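Local coordinates for DsbA family protein (Salmonella typhimurium, PDB 7JVE), which acts as a trimeric thioredoxin-like enzyme with both thiol oxidase and disulfide isomerase activities, at residues A[73-78]-A[148-153]; A[94-99]-A[215-220]; A[101-106]-A[240-245]; A[109-114]-A[247-252]; A[131-136]-A[170-175]. All coordinates share one frame; numbering follows the deposited sequence.

Contact 1. Residues A[73-78]-A[148-153]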
# COMPACT_ATOMS: atom_id res chain seq x y z
N SER A 73 -25.75 -17.78 -23.30
CA SER A 73 -25.61 -18.86 -22.33
C SER A 73 -25.36 -18.36 -20.91
O SER A 73 -25.51 -19.13 -19.96
CB SER A 73 -24.48 -19.80 -22.76
OG SER A 73 -24.88 -20.60 -23.87
N SER A 74 -25.02 -17.09 -20.75
CA SER A 74 -24.73 -16.52 -19.43
C SER A 74 -25.99 -15.94 -18.82
O SER A 74 -26.82 -15.36 -19.54
CB SER A 74 -23.67 -15.43 -19.54
OG SER A 74 -22.46 -15.97 -20.06
N PRO A 75 -26.20 -16.08 -17.53
CA PRO A 75 -27.39 -15.46 -16.93
C PRO A 75 -27.35 -13.95 -17.17
O PRO A 75 -26.29 -13.32 -17.11
CB PRO A 75 -27.27 -15.79 -15.43
CG PRO A 75 -26.25 -16.89 -15.35
CD PRO A 75 -25.35 -16.78 -16.55
N SER A 76 -28.51 -13.38 -17.45
CA SER A 76 -28.62 -11.93 -17.60
C SER A 76 -29.99 -11.47 -17.13
O SER A 76 -30.90 -12.27 -16.94
CB SER A 76 -28.37 -11.49 -19.04
OG SER A 76 -29.39 -11.96 -19.90
N VAL A 77 -30.08 -10.16 -16.89
CA VAL A 77 -31.35 -9.46 -16.75
C VAL A 77 -31.32 -8.29 -17.72
O VAL A 77 -30.27 -7.90 -18.22
CB VAL A 77 -31.60 -8.97 -15.32
CG1 VAL A 77 -31.72 -10.16 -14.34
CG2 VAL A 77 -30.50 -7.96 -14.89
N GLY A 78 -32.50 -7.72 -17.95
CA GLY A 78 -32.66 -6.72 -18.98
C GLY A 78 -32.97 -7.37 -20.32
O GLY A 78 -32.84 -8.59 -20.48
N ALA A 148 -34.65 -12.44 -13.08
CA ALA A 148 -34.92 -11.72 -11.85
C ALA A 148 -34.68 -12.61 -10.64
O ALA A 148 -34.12 -12.16 -9.64
CB ALA A 148 -36.36 -11.19 -11.84
N LYS A 149 -35.05 -13.89 -10.75
CA LYS A 149 -34.88 -14.83 -9.65
C LYS A 149 -33.42 -15.26 -9.50
O LYS A 149 -32.92 -15.38 -8.37
CB LYS A 149 -35.82 -16.03 -9.86
CG LYS A 149 -35.75 -17.13 -8.82
CD LYS A 149 -35.74 -16.61 -7.41
CE LYS A 149 -37.10 -16.31 -6.92
NZ LYS A 149 -37.03 -15.75 -5.54
N TYR A 150 -32.71 -15.44 -10.62
CA TYR A 150 -31.26 -15.59 -10.53
C TYR A 150 -30.64 -14.43 -9.76
O TYR A 150 -29.72 -14.63 -8.94
CB TYR A 150 -30.64 -15.69 -11.93
CG TYR A 150 -29.14 -15.57 -11.88
CD1 TYR A 150 -28.34 -16.70 -11.70
CD2 TYR A 150 -28.53 -14.31 -11.94
CE1 TYR A 150 -26.94 -16.59 -11.63
CE2 TYR A 150 -27.15 -14.17 -11.84
CZ TYR A 150 -26.35 -15.31 -11.68
OH TYR A 150 -24.99 -15.16 -11.60
N LEU A 151 -31.13 -13.21 -9.98
CA LEU A 151 -30.56 -12.06 -9.30
C LEU A 151 -30.83 -12.11 -7.80
O LEU A 151 -29.95 -11.75 -7.00
CB LEU A 151 -31.07 -10.77 -9.95
CG LEU A 151 -30.59 -9.39 -9.45
CD1 LEU A 151 -29.06 -9.28 -9.33
CD2 LEU A 151 -31.13 -8.30 -10.37
N ASP A 152 -32.03 -12.59 -7.38
CA ASP A 152 -32.29 -12.82 -5.95
C ASP A 152 -31.30 -13.81 -5.36
O ASP A 152 -30.78 -13.62 -4.26
CB ASP A 152 -33.70 -13.33 -5.65
CG ASP A 152 -34.78 -12.38 -6.07
OD1 ASP A 152 -35.83 -12.85 -6.56
OD2 ASP A 152 -34.56 -11.16 -5.95
N TRP A 153 -31.08 -14.92 -6.06
CA TRP A 153 -30.13 -15.91 -5.58
C TRP A 153 -28.73 -15.31 -5.46
O TRP A 153 -28.04 -15.48 -4.45
CB TRP A 153 -30.13 -17.12 -6.51
CG TRP A 153 -28.84 -17.85 -6.51
CD1 TRP A 153 -27.85 -17.76 -7.45
CD2 TRP A 153 -28.38 -18.78 -5.52
NE1 TRP A 153 -26.80 -18.59 -7.11
CE2 TRP A 153 -27.10 -19.22 -5.93
CE3 TRP A 153 -28.93 -19.28 -4.33
CZ2 TRP A 153 -26.35 -20.16 -5.19
CZ3 TRP A 153 -28.18 -20.21 -3.59
CH2 TRP A 153 -26.90 -20.63 -4.03

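Contact 2. Residues A[94-99]-A[215-220]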
# COMPACT_ATOMS: atom_id res chain seq x y z
N CYS A 94 -15.02 -12.72 -3.63
CA CYS A 94 -14.36 -11.43 -3.71
C CYS A 94 -15.03 -10.44 -2.76
O CYS A 94 -16.20 -10.08 -2.95
CB CYS A 94 -14.42 -10.92 -5.15
SG CYS A 94 -13.72 -9.33 -5.32
N SER A 95 -14.30 -9.99 -1.74
CA SER A 95 -14.91 -9.16 -0.70
C SER A 95 -15.36 -7.80 -1.22
O SER A 95 -16.37 -7.27 -0.76
CB SER A 95 -13.96 -8.99 0.50
OG SER A 95 -12.77 -8.28 0.16
N TRP A 96 -14.66 -7.21 -2.19
CA TRP A 96 -15.15 -5.92 -2.67
C TRP A 96 -16.21 -6.06 -3.77
O TRP A 96 -17.04 -5.14 -3.92
CB TRP A 96 -14.00 -5.03 -3.13
CG TRP A 96 -13.36 -5.38 -4.44
CD1 TRP A 96 -13.58 -4.78 -5.65
CD2 TRP A 96 -12.35 -6.38 -4.66
NE1 TRP A 96 -12.78 -5.36 -6.62
CE2 TRP A 96 -12.02 -6.34 -6.04
CE3 TRP A 96 -11.70 -7.30 -3.83
CZ2 TRP A 96 -11.07 -7.19 -6.61
CZ3 TRP A 96 -10.74 -8.15 -4.40
CH2 TRP A 96 -10.43 -8.09 -5.78
N CYS A 97 -16.25 -7.18 -4.50
CA CYS A 97 -17.40 -7.47 -5.35
C CYS A 97 -18.66 -7.55 -4.51
O CYS A 97 -19.72 -7.02 -4.87
CB CYS A 97 -17.22 -8.80 -6.08
SG CYS A 97 -15.90 -8.82 -7.26
N SER A 98 -18.56 -8.25 -3.38
CA SER A 98 -19.67 -8.31 -2.45
C SER A 98 -20.14 -6.91 -2.08
O SER A 98 -21.33 -6.60 -2.18
CB SER A 98 -19.25 -9.11 -1.22
OG SER A 98 -20.33 -9.27 -0.34
N LYS A 99 -19.21 -6.03 -1.68
CA LYS A 99 -19.63 -4.70 -1.24
C LYS A 99 -20.14 -3.84 -2.39
O LYS A 99 -20.82 -2.85 -2.14
CB LYS A 99 -18.50 -3.95 -0.52
CG LYS A 99 -17.83 -4.78 0.55
CD LYS A 99 -18.34 -4.36 1.90
CE LYS A 99 -17.54 -4.97 3.03
NZ LYS A 99 -17.81 -4.25 4.28
N GLY A 215 -8.10 -13.52 -12.37
CA GLY A 215 -7.90 -13.09 -11.01
C GLY A 215 -8.35 -11.68 -10.70
O GLY A 215 -8.16 -11.24 -9.57
N THR A 216 -8.95 -10.97 -11.64
CA THR A 216 -9.28 -9.55 -11.47
C THR A 216 -10.71 -9.27 -11.91
O THR A 216 -10.99 -9.23 -13.13
CB THR A 216 -8.29 -8.66 -12.21
OG1 THR A 216 -8.42 -8.84 -13.62
CG2 THR A 216 -6.80 -8.94 -11.79
N PRO A 217 -11.64 -9.05 -10.98
CA PRO A 217 -13.01 -8.67 -11.37
C PRO A 217 -13.04 -7.39 -12.21
O PRO A 217 -12.19 -6.51 -12.05
CB PRO A 217 -13.72 -8.48 -10.03
CG PRO A 217 -12.92 -9.33 -9.06
CD PRO A 217 -11.48 -9.11 -9.52
N ALA A 218 -14.02 -7.31 -13.10
CA ALA A 218 -14.09 -6.21 -14.07
C ALA A 218 -15.48 -6.13 -14.68
O ALA A 218 -16.25 -7.09 -14.66
CB ALA A 218 -13.05 -6.35 -15.19
N PHE A 219 -15.77 -4.95 -15.22
CA PHE A 219 -16.96 -4.66 -16.02
C PHE A 219 -16.53 -4.38 -17.45
O PHE A 219 -15.55 -3.66 -17.67
CB PHE A 219 -17.72 -3.42 -15.52
CG PHE A 219 -18.27 -3.56 -14.14
CD1 PHE A 219 -17.52 -3.17 -13.04
CD2 PHE A 219 -19.55 -4.05 -13.93
CE1 PHE A 219 -18.02 -3.29 -11.76
CE2 PHE A 219 -20.06 -4.17 -12.64
CZ PHE A 219 -19.29 -3.79 -11.56
N VAL A 220 -17.28 -4.90 -18.42
CA VAL A 220 -17.22 -4.47 -19.81
C VAL A 220 -18.57 -3.89 -20.19
O VAL A 220 -19.60 -4.58 -20.11
CB VAL A 220 -16.85 -5.60 -20.77
CG1 VAL A 220 -16.54 -5.00 -22.15
CG2 VAL A 220 -15.69 -6.42 -20.23

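Contact 3. Residues A[101-106]-A[240-245]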
# COMPACT_ATOMS: atom_id res chain seq x y z
N ALA A 101 -22.23 -5.04 -4.62
CA ALA A 101 -23.53 -5.55 -5.02
C ALA A 101 -24.64 -4.51 -4.89
O ALA A 101 -25.47 -4.41 -5.82
CB ALA A 101 -23.86 -6.83 -4.24
N PRO A 102 -24.72 -3.72 -3.82
CA PRO A 102 -25.80 -2.70 -3.74
C PRO A 102 -25.73 -1.67 -4.86
O PRO A 102 -26.78 -1.16 -5.29
CB PRO A 102 -25.57 -2.06 -2.37
CG PRO A 102 -24.87 -3.11 -1.58
CD PRO A 102 -23.94 -3.79 -2.57
N VAL A 103 -24.53 -1.33 -5.33
CA VAL A 103 -24.41 -0.39 -6.43
C VAL A 103 -24.93 -1.02 -7.71
O VAL A 103 -25.66 -0.40 -8.49
CB VAL A 103 -22.95 0.07 -6.59
CG1 VAL A 103 -22.72 0.65 -8.02
CG2 VAL A 103 -22.60 1.10 -5.53
N VAL A 104 -24.54 -2.27 -7.96
CA VAL A 104 -25.01 -2.96 -9.15
C VAL A 104 -26.53 -3.06 -9.14
O VAL A 104 -27.19 -2.81 -10.16
CB VAL A 104 -24.33 -4.34 -9.27
CG1 VAL A 104 -24.95 -5.13 -10.42
CG2 VAL A 104 -22.82 -4.16 -9.48
N GLU A 105 -27.11 -3.41 -7.99
CA GLU A 105 -28.57 -3.48 -7.89
C GLU A 105 -29.20 -2.13 -8.23
O GLU A 105 -30.21 -2.08 -8.95
CB GLU A 105 -28.99 -3.94 -6.49
CG GLU A 105 -30.51 -4.18 -6.30
CD GLU A 105 -31.12 -5.15 -7.35
OE1 GLU A 105 -31.04 -6.38 -7.14
OE2 GLU A 105 -31.71 -4.69 -8.37
N ASN A 106 -28.61 -1.03 -7.74
CA ASN A 106 -29.12 0.29 -8.10
C ASN A 106 -29.02 0.54 -9.61
O ASN A 106 -29.96 1.05 -10.22
CB ASN A 106 -28.38 1.38 -7.33
CG ASN A 106 -28.84 1.51 -5.90
OD1 ASN A 106 -29.70 0.76 -5.43
ND2 ASN A 106 -28.26 2.46 -5.18
N THR A 240 -15.57 0.33 -8.50
CA THR A 240 -15.92 1.54 -9.22
C THR A 240 -17.09 2.21 -8.51
O THR A 240 -17.44 1.85 -7.39
CB THR A 240 -16.20 1.22 -10.70
OG1 THR A 240 -16.46 2.43 -11.40
CG2 THR A 240 -17.40 0.28 -10.85
N THR A 241 -17.69 3.20 -9.17
CA THR A 241 -18.82 3.93 -8.62
C THR A 241 -20.03 3.76 -9.53
O THR A 241 -19.90 3.37 -10.70
CB THR A 241 -18.50 5.43 -8.47
OG1 THR A 241 -18.31 5.99 -9.78
CG2 THR A 241 -17.23 5.65 -7.63
N GLN A 242 -21.21 4.09 -9.00
CA GLN A 242 -22.41 4.10 -9.82
C GLN A 242 -22.32 5.13 -10.95
O GLN A 242 -22.71 4.86 -12.09
CB GLN A 242 -23.65 4.36 -8.96
CG GLN A 242 -24.97 4.31 -9.74
CD GLN A 242 -26.18 4.05 -8.84
OE1 GLN A 242 -26.02 3.63 -7.70
NE2 GLN A 242 -27.39 4.36 -9.35
N ASP A 243 -21.82 6.33 -10.64
CA ASP A 243 -21.68 7.35 -11.67
C ASP A 243 -20.78 6.89 -12.80
O ASP A 243 -21.08 7.11 -13.98
CB ASP A 243 -21.13 8.63 -11.06
CG ASP A 243 -22.19 9.39 -10.29
OD1 ASP A 243 -23.38 9.00 -10.39
OD2 ASP A 243 -21.83 10.38 -9.59
N MET A 244 -19.65 6.25 -12.47
CA MET A 244 -18.73 5.82 -13.51
C MET A 244 -19.38 4.76 -14.40
O MET A 244 -19.29 4.82 -15.64
CB MET A 244 -17.45 5.30 -12.86
CG MET A 244 -16.36 4.95 -13.85
SD MET A 244 -15.69 6.52 -14.51
CE MET A 244 -15.08 7.30 -13.01
N LEU A 245 -20.07 3.79 -13.80
CA LEU A 245 -20.74 2.78 -14.60
C LEU A 245 -21.88 3.40 -15.40
O LEU A 245 -22.12 3.01 -16.55
CB LEU A 245 -21.25 1.65 -13.71
CG LEU A 245 -20.19 0.62 -13.32
CD1 LEU A 245 -20.71 -0.27 -12.20
CD2 LEU A 245 -19.73 -0.21 -14.52

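Contact 4. Residues A[109-114]-A[247-252]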
# COMPACT_ATOMS: atom_id res chain seq x y z
N LYS A 109 -31.85 -1.38 -11.44
CA LYS A 109 -33.15 -0.75 -11.34
C LYS A 109 -33.20 0.52 -12.17
O LYS A 109 -34.23 0.82 -12.78
CB LYS A 109 -33.49 -0.44 -9.88
CG LYS A 109 -33.60 -1.69 -9.03
CD LYS A 109 -34.71 -1.57 -7.99
CE LYS A 109 -34.34 -2.27 -6.68
NZ LYS A 109 -35.36 -2.00 -5.62
N ALA A 110 -32.10 1.27 -12.21
CA ALA A 110 -32.10 2.53 -12.92
C ALA A 110 -31.96 2.37 -14.43
O ALA A 110 -32.15 3.35 -15.15
CB ALA A 110 -30.98 3.43 -12.41
N ASN A 111 -31.63 1.18 -14.91
CA ASN A 111 -31.41 0.93 -16.34
C ASN A 111 -32.15 -0.32 -16.77
O ASN A 111 -31.54 -1.33 -17.16
CB ASN A 111 -29.91 0.82 -16.64
CG ASN A 111 -29.17 2.14 -16.42
OD1 ASN A 111 -29.06 2.97 -17.34
ND2 ASN A 111 -28.65 2.34 -15.21
N PRO A 112 -33.49 -0.31 -16.72
CA PRO A 112 -34.26 -1.51 -17.09
C PRO A 112 -34.16 -1.86 -18.56
O PRO A 112 -34.51 -2.98 -18.96
CB PRO A 112 -35.69 -1.14 -16.71
CG PRO A 112 -35.73 0.34 -16.88
CD PRO A 112 -34.38 0.82 -16.38
N ASP A 113 -33.68 -0.93 -19.37
CA ASP A 113 -33.51 -1.08 -20.81
C ASP A 113 -32.17 -1.68 -21.20
O ASP A 113 -31.94 -1.90 -22.40
CB ASP A 113 -33.65 0.30 -21.46
CG ASP A 113 -32.56 1.27 -20.97
OD1 ASP A 113 -31.96 1.96 -21.84
OD2 ASP A 113 -32.28 1.33 -19.75
N THR A 114 -31.28 -1.93 -20.24
CA THR A 114 -29.92 -2.36 -20.50
C THR A 114 -29.74 -3.80 -20.03
O THR A 114 -30.36 -4.23 -19.06
CB THR A 114 -28.92 -1.42 -19.79
OG1 THR A 114 -28.95 -0.12 -20.41
CG2 THR A 114 -27.50 -1.95 -19.82
N MET A 247 -22.04 6.49 -16.65
CA MET A 247 -21.50 7.20 -17.81
C MET A 247 -21.12 6.22 -18.92
O MET A 247 -21.41 6.47 -20.10
CB MET A 247 -20.30 8.08 -17.42
CG MET A 247 -20.63 9.28 -16.48
SD MET A 247 -19.23 10.45 -16.11
CE MET A 247 -18.14 9.50 -14.96
N ALA A 248 -20.53 5.09 -18.56
CA ALA A 248 -20.18 4.06 -19.53
C ALA A 248 -21.42 3.51 -20.22
O ALA A 248 -21.39 3.22 -21.43
CB ALA A 248 -19.42 2.92 -18.83
N ILE A 249 -22.52 3.35 -19.48
CA ILE A 249 -23.78 2.90 -20.08
C ILE A 249 -24.26 3.92 -21.10
O ILE A 249 -24.65 3.57 -22.22
CB ILE A 249 -24.83 2.64 -18.98
CG1 ILE A 249 -24.48 1.36 -18.20
CG2 ILE A 249 -26.24 2.57 -19.56
CD1 ILE A 249 -25.28 1.20 -16.91
N GLN A 250 -24.24 5.21 -20.75
CA GLN A 250 -24.73 6.22 -21.68
C GLN A 250 -23.85 6.29 -22.93
O GLN A 250 -24.35 6.48 -24.04
CB GLN A 250 -24.84 7.58 -20.99
CG GLN A 250 -25.80 7.57 -19.80
CD GLN A 250 -27.22 7.14 -20.21
OE1 GLN A 250 -27.75 6.13 -19.74
NE2 GLN A 250 -27.85 7.92 -21.08
N LYS A 251 -22.54 6.13 -22.75
CA LYS A 251 -21.63 6.10 -23.89
C LYS A 251 -21.91 4.88 -24.78
O LYS A 251 -21.79 4.97 -26.01
CB LYS A 251 -20.20 6.10 -23.36
CG LYS A 251 -19.09 5.84 -24.35
CD LYS A 251 -17.76 6.09 -23.62
CE LYS A 251 -16.64 5.20 -24.12
NZ LYS A 251 -15.44 5.26 -23.21
N ALA A 252 -22.29 3.75 -24.18
CA ALA A 252 -22.59 2.56 -24.95
C ALA A 252 -23.94 2.64 -25.64
O ALA A 252 -24.17 1.94 -26.63
CB ALA A 252 -22.54 1.32 -24.05

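Contact 5. Residues A[131-136]-A[170-175]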
# COMPACT_ATOMS: atom_id res chain seq x y z
N SER A 131 -16.82 -21.79 -6.21
CA SER A 131 -17.32 -21.02 -7.35
C SER A 131 -18.10 -21.92 -8.32
O SER A 131 -19.17 -21.53 -8.80
CB SER A 131 -16.18 -20.31 -8.09
OG SER A 131 -15.63 -19.29 -7.30
N GLY A 132 -17.57 -23.11 -8.61
CA GLY A 132 -18.27 -24.01 -9.51
C GLY A 132 -19.62 -24.43 -8.98
O GLY A 132 -20.61 -24.48 -9.73
N LEU A 133 -19.69 -24.76 -7.69
CA LEU A 133 -20.97 -25.12 -7.07
C LEU A 133 -21.95 -23.97 -7.13
O LEU A 133 -23.14 -24.18 -7.39
CB LEU A 133 -20.77 -25.56 -5.62
CG LEU A 133 -22.08 -25.88 -4.88
CD1 LEU A 133 -22.87 -26.95 -5.64
CD2 LEU A 133 -21.91 -26.28 -3.40
N ALA A 134 -21.49 -22.74 -6.85
CA ALA A 134 -22.40 -21.60 -6.88
C ALA A 134 -22.89 -21.33 -8.29
O ALA A 134 -24.04 -20.94 -8.49
CB ALA A 134 -21.74 -20.35 -6.28
N ALA A 135 -22.03 -21.58 -9.29
CA ALA A 135 -22.45 -21.43 -10.68
C ALA A 135 -23.47 -22.51 -11.08
O ALA A 135 -24.40 -22.22 -11.84
CB ALA A 135 -21.23 -21.43 -11.60
N ARG A 136 -23.32 -23.74 -10.57
CA ARG A 136 -24.31 -24.79 -10.87
C ARG A 136 -25.69 -24.40 -10.36
O ARG A 136 -26.69 -24.52 -11.09
CB ARG A 136 -23.91 -26.13 -10.24
CG ARG A 136 -22.78 -26.87 -10.91
CD ARG A 136 -22.58 -28.25 -10.24
NE ARG A 136 -21.37 -28.88 -10.73
CZ ARG A 136 -21.26 -29.42 -11.94
NH1 ARG A 136 -22.30 -29.42 -12.77
NH2 ARG A 136 -20.12 -29.95 -12.33
N HIS A 170 -20.84 -26.29 1.85
CA HIS A 170 -21.95 -26.44 2.79
C HIS A 170 -22.82 -25.19 2.85
O HIS A 170 -24.05 -25.30 2.90
CB HIS A 170 -21.43 -26.77 4.19
CG HIS A 170 -22.51 -26.80 5.22
ND1 HIS A 170 -23.38 -27.86 5.36
CD2 HIS A 170 -22.87 -25.88 6.15
CE1 HIS A 170 -24.24 -27.60 6.33
NE2 HIS A 170 -23.95 -26.41 6.83
N ASP A 171 -22.19 -23.99 2.86
CA ASP A 171 -22.95 -22.74 2.89
C ASP A 171 -23.81 -22.58 1.65
O ASP A 171 -24.96 -22.16 1.71
CB ASP A 171 -22.01 -21.53 3.00
CG ASP A 171 -21.31 -21.41 4.33
OD1 ASP A 171 -21.90 -21.79 5.37
OD2 ASP A 171 -20.15 -20.91 4.33
N VAL A 172 -23.22 -22.86 0.49
CA VAL A 172 -23.94 -22.72 -0.77
C VAL A 172 -25.13 -23.67 -0.80
O VAL A 172 -26.26 -23.27 -1.10
CB VAL A 172 -22.98 -22.95 -1.95
CG1 VAL A 172 -23.71 -22.90 -3.29
CG2 VAL A 172 -21.87 -21.91 -1.90
N TYR A 173 -24.90 -24.95 -0.46
CA TYR A 173 -26.00 -25.91 -0.43
C TYR A 173 -27.09 -25.46 0.53
O TYR A 173 -28.29 -25.63 0.25
CB TYR A 173 -25.52 -27.29 -0.01
CG TYR A 173 -24.71 -28.04 -1.02
CD1 TYR A 173 -25.16 -28.21 -2.31
CD2 TYR A 173 -23.50 -28.62 -0.66
CE1 TYR A 173 -24.41 -28.91 -3.22
CE2 TYR A 173 -22.76 -29.32 -1.54
CZ TYR A 173 -23.22 -29.47 -2.82
OH TYR A 173 -22.46 -30.18 -3.72
N THR A 174 -26.69 -24.93 1.69
CA THR A 174 -27.66 -24.56 2.70
C THR A 174 -28.58 -23.46 2.20
O THR A 174 -29.79 -23.52 2.36
CB THR A 174 -26.96 -24.13 3.99
OG1 THR A 174 -26.30 -25.25 4.57
CG2 THR A 174 -27.97 -23.59 5.01
N LEU A 175 -28.01 -22.44 1.56
CA LEU A 175 -28.85 -21.45 0.91
C LEU A 175 -29.61 -22.07 -0.26
O LEU A 175 -30.81 -21.80 -0.44
CB LEU A 175 -28.01 -20.25 0.45
CG LEU A 175 -28.77 -19.07 -0.18
CD1 LEU A 175 -29.77 -18.40 0.79
CD2 LEU A 175 -27.82 -18.01 -0.76

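Contact 1. Residues A[73-78]-A[148-153]
Pro75 rests the CB-CG edge of its ring on one face of Tyr150, and Val77 packs on the same helix at Ala148 and Leu151. Pro75 CB sits 3.7 Å from the centroid of the Tyr150 ring and only 3° off the ring normal. This is a CH-pi contact over the middle of the face. Pro75 CG lies off-centre, 3.8 Å from Tyr150 CE1. Tyr150 reaches this place because its CG is anti to the backbone N (chi1 169°), which carries the ring out from the helix toward Pro75. Val77 uses one branch. With chi1 at -64°, its CG1 lies beside its own backbone N and comes 3.9 Å from Ala148 N. The same methyl of Val77 is 4.4 Å from Leu151 CD2, a looser touch. No hydrogen bond joins the two segments. The polar end of Tyr150 is bound elsewhere, its OH pairing with Glu120 OE2. Phe118 meets the Tyr150 ring edge-to-face, and Trp142 of helix 128-145 touches both Pro75 and Tyr150. Backbone bonds of Pro75 to Phe118 and of Val77 to Phe116 tie this short edge strand, 76-77, to strand 115-120. Helix 147-159 thus packs against the border of the thioredoxin-fold sheet.

Contact 2. Residues A[94-99]-A[215-220]
Pro217 pushes its ring into a hollow formed by Cys94, Trp96 and Cys97, the start of the thioredoxin-type CxxC helix. This is the redox centre of the thioredoxin fold, where a Thr-Pro loop faces the cysteine pair. In relatives that proline is usually cis. Here the Thr216-Pro217 peptide is modelled trans, with Thr216 CA 3.8 Å from Pro217 CA. The proline ring is the bump. Its CG fits between the two sulfurs and the indole, and its CD comes up to the benzene part of Trp96. Cys97 SG touches two ring carbons, CB and CG of Pro217, each at 3.5 Å. Cys94 SG is a little farther, 3.8 Å from Pro217 CG. Trp96 closes the hollow with CZ2, 3.5 Å from Pro217 CD, and its side chain runs at about a right angle to the proline. CG of Trp96 lies between the backbone N and the carbonyl carbon (chi1 75°), which folds the indole back beside Cys94. No hydrogen bond crosses; the fit is one of shape. Phe90 and Tyr158 also pack against Cys97, and Tyr179 of the second subunit packs on Trp96. Cys94 and Cys97 are the disulfide pair, though the modelled sulfurs, Cys94 SG and Cys97 SG, stand 3.0 Å apart, longer than a covalent S-S bond. Cys94 SG also stands 3.1 Å above the indole plane of Trp96, toward its rim.

Contact 3. Residues A[101-106]-A[240-245]
Val103 and Gln242 bring their CA atoms to within 6.0 Å, where helix 95-110 passes the first turn of helix 242-253. That closeness lets one methyl fill the gap. Val103 CG1 is 3.9 Å from Gln242 N and equally far from Gln242 CB. The methyl is directed there by a chi1 of 160°, roughly anti to the backbone N. The longer Gln242 chain extends past the valine and over to Asn106. Its carboxamide oxygen OE1 lies 3.3 Å from Asn106 CB. The two side chains run at about a right angle, and their amide planes are turned 63° apart. Asn106 ND2 is 3.6 Å from Gln242 OE1, and no hydrogen bond forms, so the two amides meet by packing. In the thioredoxin fold these two helices lie on the same face of the central sheet, and here the CxxC helix meets the start of the C-terminal one. The second helix begins with a capped end. Thr241 is the N-cap, and its OG1 accepts from Met244 N at 3.0 Å with an N-H...O angle of 158°. Gln242 is the first residue after this cap, and its side chain sets out toward helix 95-110. Farther in, Phe219 of strand 218-223 touches Val104, Thr240 and Leu245, while Leu107 packs on Gln242 and Leu245. Thr174 of the second subunit packs against Thr241.

Contact 4. Residues A[109-114]-A[247-252]
Asn111 and Thr114 face Ile249 from the two ends of a type I beta turn, which leads out of helix 95-110, while residues 247-252 are helical throughout. The closest CA pair, Thr114 and Ile249, is 8.1 Å apart, so the side chains do the touching. In the thioredoxin fold this turn joins the CxxC helix to strand 115-120, and here it packs on the C-terminal helix. The side chains of Ile249 and Asn111 come from opposite directions, and two Ile249 methyls touch the carboxamide. Ile249 CG2 is 3.6 Å from Asn111 OD1, and Ile249 CD1 is 3.9 Å from Asn111 ND2. Ile249 CG2 is anti to its backbone N, with chi1 at -72°. This points CG2 at the turn, and the extended CG1 branch brings CD1 there as well. Asn111 is not left to the isoleucine alone. Its ND2 donates to Gln246 OE1 and to Leu107 O, two bonds that fix how the amide is rotated. Val86 of strand 84-90 packs on Ile249 from the sheet. Gln250 merely skirts the contact, its OE1 being bonded to Lys253 NZ. Thr114 adds a looser touch: its OG1 is 3.9 Å from Ile249 CG2.

Contact 5. Residues A[131-136]-A[170-175]
Leu133 is set across the ring of Tyr173 at about a right angle, one methyl over the face and the other near the rim. Leu133 CD2 is 3.5 Å from the centroid of the Tyr173 ring and 13° off its normal, a CH-pi contact. The second methyl, Leu133 CD1, comes 3.5 Å from Tyr173 CE1. Leu133 CG, anti to its backbone N (chi1 176°), carries the fork toward the other helix. Tyr173 starts out along the side of its own helix, and its ring swings round to meet the leucine. Val172 and Leu133 lie alongside and point opposite ways, Val172 CG1 lying 3.8 Å from Leu133 CG. The two helix segments run nearly parallel, 13° apart, with axes 9.8 Å from each other at closest approach. They belong to the helical domain that DsbA proteins insert into the thioredoxin fold, here between strands 115-120 and 218-223. Ala134 touches the same valine methyl: its CA is 4.0 Å from Val172 CG1. Val188 and Gln192 of helix 182-193 pack on Leu133, and Lys189 makes a cation-pi contact with Tyr173. From helix 147-159, Trp153 packs on Val172 and Leu157 on Ala134.

How the contacts relate
Contacts 2, 3 and 4 share helix 95-110. Contacts 3 and 4, with centres 11 Å apart, also share helix 242-253. Contact 2 lies 12 Å from contact 3, centre to centre, joined through Phe219. These three set the CxxC helix against the Pro217 loop and the C-terminal helix. Along the chain the segments of contacts 1 to 4 alternate. Contact 5 is nested inside the loops closed by contacts 2, 3 and 4, in the inserted helices. Contact 1 bridges the two parts: Trp153 packs on Val172 and Leu175 of contact 5, and Leu151 touches Glu105 of contact 3. Contacts 2 and 3 also meet the second subunit, so the redox centre lies near an interface of the trimer.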